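Long-range contacts in plastocyanin (Adiantum capillus-veneris, PDB 1KDI), which carries electrons between the cytochrome b6-f complex and P700 of photosystem I, using a single bound copper ion: residues H37-D42 and A58-N63; T82-C87 and N94-L99. All coordinates share one frame; numbering follows the deposited sequence.

Contact 1 (H37-D42 and A58-N63); sequences HNIVFD and ASMDEN. With CU (copper (II) ion), chain B.
Met60 supplies the close-packed end of this contact. Its backbone N donates to Ile39 O over 2.8 Å in a nearly straight bond (168° at the hydrogen), approached almost along the C=O axis. Beyond this bond the side chain runs out extended at chi2 (172°), carrying SD obliquely past Asn38, 3.6 Å from Asn38 CB; the bend at chi3 turns only the terminal CE. Ile39 CG2 meets the same sulfur at 4.2 Å, the two side chains crossing at about a right angle. At the Phe41 end, Ser59 OG accepts the N-H of Phe41 (3.0 Å) and is also hydrogen-bonded to Leu55 O of helix 49-57. Both OG and Ala58 O lie in the plane of the Phe41 ring, at its edge. Ala58 O stands 3.2 Å from Phe41 CD1 and, although buried, has no hydrogen-bond partner in the model.

The segment 58-63, which leaves helix 49-57 at Ala58, runs beside the outermost strand 40-41 of one sheet of the cupredoxin beta-sandwich. His37, just before that strand, points away and binds copper through ND1 at 1.9 Å. Asn38 serves as a second-shell residue: its OD1 accepts from Thr88 N, next to the copper ligand Cys87, and its ND2 donates to Asp64 O.

Val40 CG2 lies 3.5 Å from Met60 O. Toward solvent the fit slackens: one water donates to both Phe41 O and Ser59 OG, and the exposed acidic side chains of Asp61 and Glu62 turn outward.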
# COMPACT_ATOMS: atom_id res chain seq x y z
N HIS A 37 0.36 11.01 -0.04
CA HIS A 37 0.43 9.83 -0.89
C HIS A 37 -0.68 8.95 -0.43
O HIS A 37 -1.28 9.21 0.60
CB HIS A 37 1.72 9.00 -0.72
CG HIS A 37 3.05 9.72 -1.05
ND1 HIS A 37 3.47 9.83 -2.29
CD2 HIS A 37 3.92 10.25 -0.14
CE1 HIS A 37 4.66 10.45 -2.18
NE2 HIS A 37 4.90 10.68 -0.90
N ASN A 38 -0.99 7.93 -1.19
CA ASN A 38 -1.88 6.90 -0.63
C ASN A 38 -1.48 5.52 -1.14
O ASN A 38 -0.44 5.36 -1.80
CB ASN A 38 -3.34 7.24 -0.99
CG ASN A 38 -3.82 6.99 -2.39
OD1 ASN A 38 -3.13 6.68 -3.36
ND2 ASN A 38 -5.11 7.20 -2.51
N ILE A 39 -2.25 4.48 -0.77
CA ILE A 39 -1.93 3.13 -1.18
C ILE A 39 -3.24 2.40 -1.52
O ILE A 39 -4.21 2.32 -0.78
CB ILE A 39 -1.03 2.42 -0.02
CG1 ILE A 39 -1.56 1.08 0.31
CG2 ILE A 39 -0.96 3.22 1.28
CD1 ILE A 39 -0.97 0.14 -0.68
N VAL A 40 -3.18 1.95 -2.75
CA VAL A 40 -4.23 1.23 -3.42
C VAL A 40 -3.62 -0.05 -3.98
O VAL A 40 -2.58 -0.00 -4.64
CB VAL A 40 -4.77 2.15 -4.55
CG1 VAL A 40 -5.75 1.39 -5.40
CG2 VAL A 40 -5.41 3.40 -3.96
N PHE A 41 -4.22 -1.22 -3.73
CA PHE A 41 -3.77 -2.47 -4.33
C PHE A 41 -4.34 -2.71 -5.70
O PHE A 41 -5.51 -2.40 -5.99
CB PHE A 41 -4.16 -3.65 -3.44
CG PHE A 41 -3.25 -3.79 -2.23
CD1 PHE A 41 -3.50 -3.08 -1.09
CD2 PHE A 41 -2.16 -4.62 -2.32
CE1 PHE A 41 -2.67 -3.19 -0.01
CE2 PHE A 41 -1.33 -4.73 -1.23
CZ PHE A 41 -1.58 -4.02 -0.08
N ASP A 42 -3.48 -3.28 -6.54
CA ASP A 42 -3.87 -3.76 -7.83
C ASP A 42 -4.65 -5.05 -7.64
O ASP A 42 -4.33 -5.87 -6.78
CB ASP A 42 -2.69 -4.06 -8.66
CG ASP A 42 -2.72 -3.22 -9.90
OD1 ASP A 42 -3.70 -3.30 -10.67
OD2 ASP A 42 -1.76 -2.46 -10.06
N ALA A 58 -8.25 -3.53 1.71
CA ALA A 58 -6.88 -3.18 2.04
C ALA A 58 -6.39 -1.95 1.24
O ALA A 58 -5.20 -1.62 1.21
CB ALA A 58 -6.02 -4.41 1.75
N SER A 59 -7.29 -1.23 0.53
CA SER A 59 -6.92 -0.08 -0.25
C SER A 59 -7.55 1.17 0.32
O SER A 59 -8.60 1.13 0.97
CB SER A 59 -7.41 -0.23 -1.62
OG SER A 59 -6.80 -1.30 -2.27
N MET A 60 -6.86 2.30 0.10
CA MET A 60 -7.36 3.64 0.42
C MET A 60 -8.29 4.10 -0.70
O MET A 60 -8.14 3.74 -1.87
CB MET A 60 -6.25 4.70 0.53
CG MET A 60 -5.69 4.66 1.93
SD MET A 60 -4.23 5.68 2.17
CE MET A 60 -5.09 7.08 2.83
N ASP A 61 -9.24 4.97 -0.38
CA ASP A 61 -10.13 5.50 -1.37
C ASP A 61 -9.35 6.47 -2.26
O ASP A 61 -8.39 7.08 -1.82
CB ASP A 61 -11.26 6.16 -0.56
CG ASP A 61 -12.40 6.92 -1.26
OD1 ASP A 61 -12.81 6.54 -2.36
OD2 ASP A 61 -12.88 7.90 -0.68
N GLU A 62 -9.78 6.64 -3.51
CA GLU A 62 -9.30 7.69 -4.43
C GLU A 62 -9.18 9.08 -3.80
O GLU A 62 -8.25 9.85 -4.04
CB GLU A 62 -10.28 7.83 -5.63
CG GLU A 62 -10.49 9.24 -6.33
CD GLU A 62 -11.91 9.85 -6.36
OE1 GLU A 62 -12.55 10.02 -5.31
OE2 GLU A 62 -12.37 10.16 -7.46
N ASN A 63 -10.18 9.47 -3.04
CA ASN A 63 -10.24 10.79 -2.50
C ASN A 63 -9.62 10.80 -1.12
O ASN A 63 -10.02 11.58 -0.26
CB ASN A 63 -11.70 11.18 -2.48
CG ASN A 63 -11.93 12.67 -2.28
OD1 ASN A 63 -11.52 13.50 -3.08
ND2 ASN A 63 -12.62 13.10 -1.26
CU CU B . 2.58 9.27 -3.92
O HOH W 1 -8.12 -1.86 -4.82

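Contact 2 (T82-C87 and N94-L99); sequences TYTFYC and NMKGTL. With CU (copper (II) ion), chain B.
Phe85 lays its ring against the backbone of Gly97 on the facing strand. Gly97 CA lies 4.0 Å from the ring centroid and 19° off the normal, a CH-pi contact over the face, while Gly97 C sits above the same ring nearer its rim. The torsion that allows this is chi1 of 60°, which places CG between the backbone N and the carbonyl carbon and folds the ring over its neighbour; the absence of a side chain at Gly97 lets the ring lie this close. An alanine at Phe85 is likely to leave the Gly97 backbone uncovered on this side and to cost Phe14 and Phe29 the ring they meet edge-to-face.

Leu99 and Tyr83 point to the same side of the sheet as Phe85, and Leu99 CB is 4.5 Å from Phe85 CD2. On the other side Thr84 OG1 comes within 4.1 Å of Thr98 CG2, the two side chains set obliquely, and the CB atoms of Tyr86 and Lys96 face each other while their ends diverge, the tyrosine ring to a cation-pi contact with Lys91.

Paired N-H to O bonds fix the register: Tyr83 N to Leu99 O and Leu99 N to Tyr83 O, both 2.8 Å, and a like pair between Phe85 and Gly97. A last bond, Cys87 N to Met95 O at 3.1 Å, lies beyond the strands. There Cys87 SG, anti to its own N (chi1 166°), binds copper at 2.2 Å, and the extended Met95 chain brings SD to 2.9 Å from the metal. With His37 and His90 completing the set, this antiparallel hairpin opening into a ligand loop is the hallmark of the type 1 copper site of cupredoxins.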
# COMPACT_ATOMS: atom_id res chain seq x y z
N THR A 82 1.32 -12.84 -4.16
CA THR A 82 2.05 -11.58 -4.08
C THR A 82 1.15 -10.57 -4.77
O THR A 82 0.37 -10.91 -5.68
CB THR A 82 3.46 -11.68 -4.76
OG1 THR A 82 3.25 -12.05 -6.10
CG2 THR A 82 4.37 -12.76 -4.17
N TYR A 83 1.14 -9.36 -4.22
CA TYR A 83 0.19 -8.35 -4.65
C TYR A 83 0.98 -7.08 -4.91
O TYR A 83 1.96 -6.89 -4.20
CB TYR A 83 -0.81 -8.18 -3.53
CG TYR A 83 -1.51 -9.49 -3.15
CD1 TYR A 83 -2.42 -10.05 -4.04
CD2 TYR A 83 -1.20 -10.11 -1.95
CE1 TYR A 83 -3.03 -11.25 -3.73
CE2 TYR A 83 -1.80 -11.31 -1.63
CZ TYR A 83 -2.71 -11.86 -2.52
OH TYR A 83 -3.34 -13.05 -2.19
N THR A 84 0.60 -6.27 -5.92
CA THR A 84 1.24 -4.99 -6.18
C THR A 84 0.43 -3.86 -5.60
O THR A 84 -0.79 -3.88 -5.66
CB THR A 84 1.38 -4.75 -7.66
OG1 THR A 84 2.23 -5.77 -8.13
CG2 THR A 84 2.04 -3.40 -7.99
N PHE A 85 1.04 -2.88 -4.97
CA PHE A 85 0.31 -1.71 -4.55
C PHE A 85 0.96 -0.45 -5.13
O PHE A 85 2.12 -0.48 -5.58
CB PHE A 85 0.25 -1.68 -3.04
CG PHE A 85 1.55 -1.63 -2.26
CD1 PHE A 85 2.16 -0.42 -2.01
CD2 PHE A 85 2.12 -2.82 -1.82
CE1 PHE A 85 3.35 -0.39 -1.31
CE2 PHE A 85 3.30 -2.77 -1.13
CZ PHE A 85 3.92 -1.56 -0.88
N TYR A 86 0.20 0.63 -5.25
CA TYR A 86 0.73 1.85 -5.83
C TYR A 86 0.08 3.05 -5.18
O TYR A 86 -0.88 2.94 -4.40
CB TYR A 86 0.52 1.84 -7.36
CG TYR A 86 -0.94 1.86 -7.77
CD1 TYR A 86 -1.65 3.05 -7.85
CD2 TYR A 86 -1.57 0.66 -8.01
CE1 TYR A 86 -2.99 3.05 -8.16
CE2 TYR A 86 -2.92 0.65 -8.32
CZ TYR A 86 -3.60 1.83 -8.39
OH TYR A 86 -4.94 1.78 -8.68
N CYS A 87 0.66 4.21 -5.45
CA CYS A 87 0.13 5.43 -4.90
C CYS A 87 -0.71 6.01 -6.04
O CYS A 87 -0.15 6.10 -7.14
CB CYS A 87 1.31 6.38 -4.50
SG CYS A 87 0.74 8.09 -4.20
N ASN A 94 6.04 5.69 -11.06
CA ASN A 94 6.49 4.38 -10.62
C ASN A 94 6.63 4.24 -9.12
O ASN A 94 7.51 3.56 -8.59
CB ASN A 94 7.84 4.01 -11.23
CG ASN A 94 7.74 2.60 -11.77
OD1 ASN A 94 6.96 2.39 -12.71
ND2 ASN A 94 8.43 1.58 -11.26
N MET A 95 5.69 4.90 -8.44
CA MET A 95 5.61 4.80 -7.01
C MET A 95 4.69 3.59 -6.70
O MET A 95 3.45 3.65 -6.65
CB MET A 95 5.08 6.11 -6.46
CG MET A 95 5.03 5.98 -4.97
SD MET A 95 4.86 7.46 -4.01
CE MET A 95 4.97 6.87 -2.36
N LYS A 96 5.39 2.46 -6.53
CA LYS A 96 4.75 1.17 -6.30
C LYS A 96 5.61 0.18 -5.52
O LYS A 96 6.83 0.31 -5.49
CB LYS A 96 4.38 0.56 -7.61
CG LYS A 96 5.50 0.20 -8.54
CD LYS A 96 4.70 -0.54 -9.60
CE LYS A 96 5.60 -1.26 -10.57
NZ LYS A 96 4.73 -2.12 -11.36
N GLY A 97 5.00 -0.84 -4.92
CA GLY A 97 5.74 -1.83 -4.17
C GLY A 97 5.02 -3.16 -4.27
O GLY A 97 3.97 -3.25 -4.93
N THR A 98 5.58 -4.23 -3.68
CA THR A 98 4.92 -5.54 -3.65
C THR A 98 4.78 -6.08 -2.22
O THR A 98 5.58 -5.78 -1.33
CB THR A 98 5.67 -6.59 -4.50
OG1 THR A 98 7.01 -6.68 -4.05
CG2 THR A 98 5.69 -6.21 -5.95
N LEU A 99 3.71 -6.81 -1.97
CA LEU A 99 3.41 -7.39 -0.68
C LEU A 99 3.34 -8.90 -0.97
O LEU A 99 2.52 -9.27 -1.82
CB LEU A 99 2.05 -6.99 -0.19
CG LEU A 99 1.64 -6.87 1.28
CD1 LEU A 99 0.36 -7.60 1.50
CD2 LEU A 99 2.70 -7.41 2.19
CU CU B . 2.58 9.27 -3.92

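In the fold
Contact 1 closes before contact 2 opens along the chain, and their centres lie 10 Å apart. Both reach the same sheet, contact 1 through strand 40-41 alone, its other segment being the loop after helix 49-57; strand 40-41 is the outer neighbour of strand 81-86, and strand 96-101 follows on the far side. Two probable hydrogen bonds join them, Val40 O to Tyr86 N and Asp42 N to Thr84 O, each 2.9 Å, and Ile39 CD1 packs on Phe85 CB. At the copper end, His37 meets Cys87 and Met95, three of the four ligands. The ligands therefore sit in loops at the ends of neighbouring strands, which probably hold them in relation to one another.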